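Local coordinates for ubiquitin-activating enzyme E1-like (Saccharomyces cerevisiae, PDB 3ONH), which pairs with AOS1 as the SUMO E1 that activates SMT3 using ATP, the chain here being its ubiquitin-fold domain, which meets the E2 Ubc9, at residues D24-I29 / Q37-L42. Numbering follows the deposited sequence.
Sequences DFVVLI and QDISLL
The helix-on-sheet core of the ubiquitin-fold domain, a beta-grasp, is where Val-26, Phe-25, Leu-41 and Ile-39 meet: helix 22-33 lies across the mixed sheet, here against strand 39-43. The short helix and strand axes approach to 10.4 Å, with 119° between their N-to-C directions, and the side chains of four residues bridge that distance. Val-26 turns one methyl toward each of two strand residues, closely toward Leu-41 and more loosely toward Ile-39. Its CG1, anti to the backbone N (chi1 168°), approaches Ile-39 CG2 at 4.4 Å; CG2, anti to the carbonyl carbon instead, touches Leu-41 CD1 at 3.9 Å, the closest approach in the contact. Ile-39 and Leu-41 alternate with Ser-40, whose side chain leaves by the other face of the strand. The CD1 of Leu-41 also reaches Phe-25, meeting the ring at its edge, near the ring plane, with CD2 of Phe-25 4.3 Å away. That single methyl therefore sits against both a valine branch and an aromatic rim. Phe-51 of strand 48-52 touches both Val-26 and Leu-41, while Phe-76 of strand 73-78 touches Ile-39 and Leu-41, extending the same core over the neighbouring strands. No hydrogen bond joins the two segments; four buried apolar side chains carry the contact, so this part of the helix-strand interface rests on burial of hydrocarbon rather than directional bonding.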
loop_
_atom_site.group_PDB
_atom_site.type_symbol
_atom_site.label_atom_id
_atom_site.label_comp_id
_atom_site.label_asym_id
_atom_site.label_seq_id
_atom_site.Cartn_x
_atom_site.Cartn_y
_atom_site.Cartn_z
ATOM N N ASP A 24 4.838 8.417 -2.790
ATOM C CA ASP A 24 4.250 8.109 -4.084
ATOM C C ASP A 24 3.422 6.832 -4.024
ATOM O O ASP A 24 2.382 6.725 -4.666
ATOM C CB ASP A 24 5.331 8.008 -5.161
ATOM C CG ASP A 24 5.870 9.363 -5.563
ATOM O OD1 ASP A 24 5.157 10.366 -5.367
ATOM O OD2 ASP A 24 7.003 9.427 -6.077
ATOM N N PHE A 25 3.885 5.866 -3.245
ATOM C CA PHE A 25 3.176 4.604 -3.118
ATOM C C PHE A 25 1.806 4.832 -2.498
ATOM O O PHE A 25 0.806 4.245 -2.924
ATOM C CB PHE A 25 3.997 3.632 -2.277
ATOM C CG PHE A 25 3.598 2.194 -2.452
ATOM C CD1 PHE A 25 3.674 1.590 -3.695
ATOM C CD2 PHE A 25 3.173 1.442 -1.369
ATOM C CE1 PHE A 25 3.322 0.268 -3.860
ATOM C CE2 PHE A 25 2.814 0.115 -1.529
ATOM C CZ PHE A 25 2.893 -0.473 -2.777
ATOM N N VAL A 26 1.768 5.700 -1.493
ATOM C CA VAL A 26 0.531 6.041 -0.804
ATOM C C VAL A 26 -0.513 6.720 -1.701
ATOM O O VAL A 26 -1.695 6.363 -1.687
ATOM C CB VAL A 26 0.817 6.943 0.401
ATOM C CG1 VAL A 26 -0.463 7.527 0.938
ATOM C CG2 VAL A 26 1.543 6.155 1.480
ATOM N N VAL A 27 -0.081 7.720 -2.453
ATOM C CA VAL A 27 -0.938 8.373 -3.430
ATOM C C VAL A 27 -1.506 7.355 -4.421
ATOM O O VAL A 27 -2.708 7.346 -4.696
ATOM C CB VAL A 27 -0.164 9.451 -4.209
ATOM C CG1 VAL A 27 -1.096 10.193 -5.148
ATOM C CG2 VAL A 27 0.504 10.421 -3.247
ATOM N N LEU A 28 -0.630 6.491 -4.928
ATOM C CA LEU A 28 -0.978 5.463 -5.904
ATOM C C LEU A 28 -2.109 4.574 -5.409
ATOM O O LEU A 28 -3.087 4.336 -6.111
ATOM C CB LEU A 28 0.244 4.589 -6.164
ATOM C CG LEU A 28 0.468 3.985 -7.550
ATOM C CD1 LEU A 28 1.497 2.876 -7.449
ATOM C CD2 LEU A 28 -0.821 3.457 -8.144
ATOM N N ILE A 29 -1.960 4.056 -4.199
ATOM C CA ILE A 29 -2.948 3.131 -3.668
ATOM C C ILE A 29 -4.242 3.857 -3.323
ATOM O O ILE A 29 -5.339 3.369 -3.588
ATOM C CB ILE A 29 -2.401 2.393 -2.445
ATOM C CG1 ILE A 29 -1.166 1.582 -2.848
ATOM C CG2 ILE A 29 -3.470 1.499 -1.855
ATOM C CD1 ILE A 29 -0.449 0.941 -1.696
ATOM N N GLN A 37 -8.324 11.034 2.086
ATOM C CA GLN A 37 -6.998 11.589 2.318
ATOM C C GLN A 37 -6.321 10.979 3.536
ATOM O O GLN A 37 -5.163 10.587 3.478
ATOM C CB GLN A 37 -7.070 13.102 2.444
ATOM C CG GLN A 37 -7.761 13.729 1.268
ATOM C CD GLN A 37 -7.379 13.068 -0.050
ATOM O OE1 GLN A 37 -6.458 13.511 -0.738
ATOM N NE2 GLN A 37 -8.090 12.003 -0.408
ATOM N N ASP A 38 -7.049 10.901 4.640
ATOM C CA ASP A 38 -6.509 10.321 5.857
ATOM C C ASP A 38 -6.515 8.807 5.772
ATOM O O ASP A 38 -7.574 8.186 5.740
ATOM C CB ASP A 38 -7.312 10.758 7.071
ATOM C CG ASP A 38 -7.216 12.240 7.336
ATOM O OD1 ASP A 38 -6.302 12.882 6.784
ATOM O OD2 ASP A 38 -8.056 12.762 8.108
ATOM N N ILE A 39 -5.323 8.224 5.779
ATOM C CA ILE A 39 -5.157 6.803 5.545
ATOM C C ILE A 39 -4.159 6.194 6.527
ATOM O O ILE A 39 -3.439 6.912 7.228
ATOM C CB ILE A 39 -4.677 6.565 4.102
ATOM C CG1 ILE A 39 -5.660 5.670 3.369
ATOM C CG2 ILE A 39 -3.234 6.055 4.057
ATOM C CD1 ILE A 39 -7.020 6.279 3.261
ATOM N N SER A 40 -4.135 4.866 6.579
ATOM C CA SER A 40 -3.148 4.138 7.369
ATOM C C SER A 40 -2.496 3.070 6.507
ATOM O O SER A 40 -3.184 2.320 5.825
ATOM C CB SER A 40 -3.813 3.471 8.577
ATOM O OG SER A 40 -2.982 3.559 9.718
ATOM N N LEU A 41 -1.168 3.011 6.541
ATOM C CA LEU A 41 -0.408 1.983 5.833
ATOM C C LEU A 41 0.472 1.230 6.822
ATOM O O LEU A 41 1.401 1.786 7.400
ATOM C CB LEU A 41 0.445 2.596 4.724
ATOM C CG LEU A 41 1.011 1.634 3.671
ATOM C CD1 LEU A 41 1.451 2.394 2.434
ATOM C CD2 LEU A 41 2.165 0.812 4.220
ATOM N N LEU A 42 0.165 -0.045 7.000
ATOM C CA LEU A 42 0.852 -0.884 7.962
ATOM C C LEU A 42 1.522 -2.064 7.254
ATOM O O LEU A 42 0.980 -2.607 6.296
ATOM C CB LEU A 42 -0.164 -1.397 8.980
ATOM C CG LEU A 42 0.291 -2.403 10.031
ATOM C CD1 LEU A 42 0.835 -1.689 11.246
ATOM C CD2 LEU A 42 -0.876 -3.286 10.424
#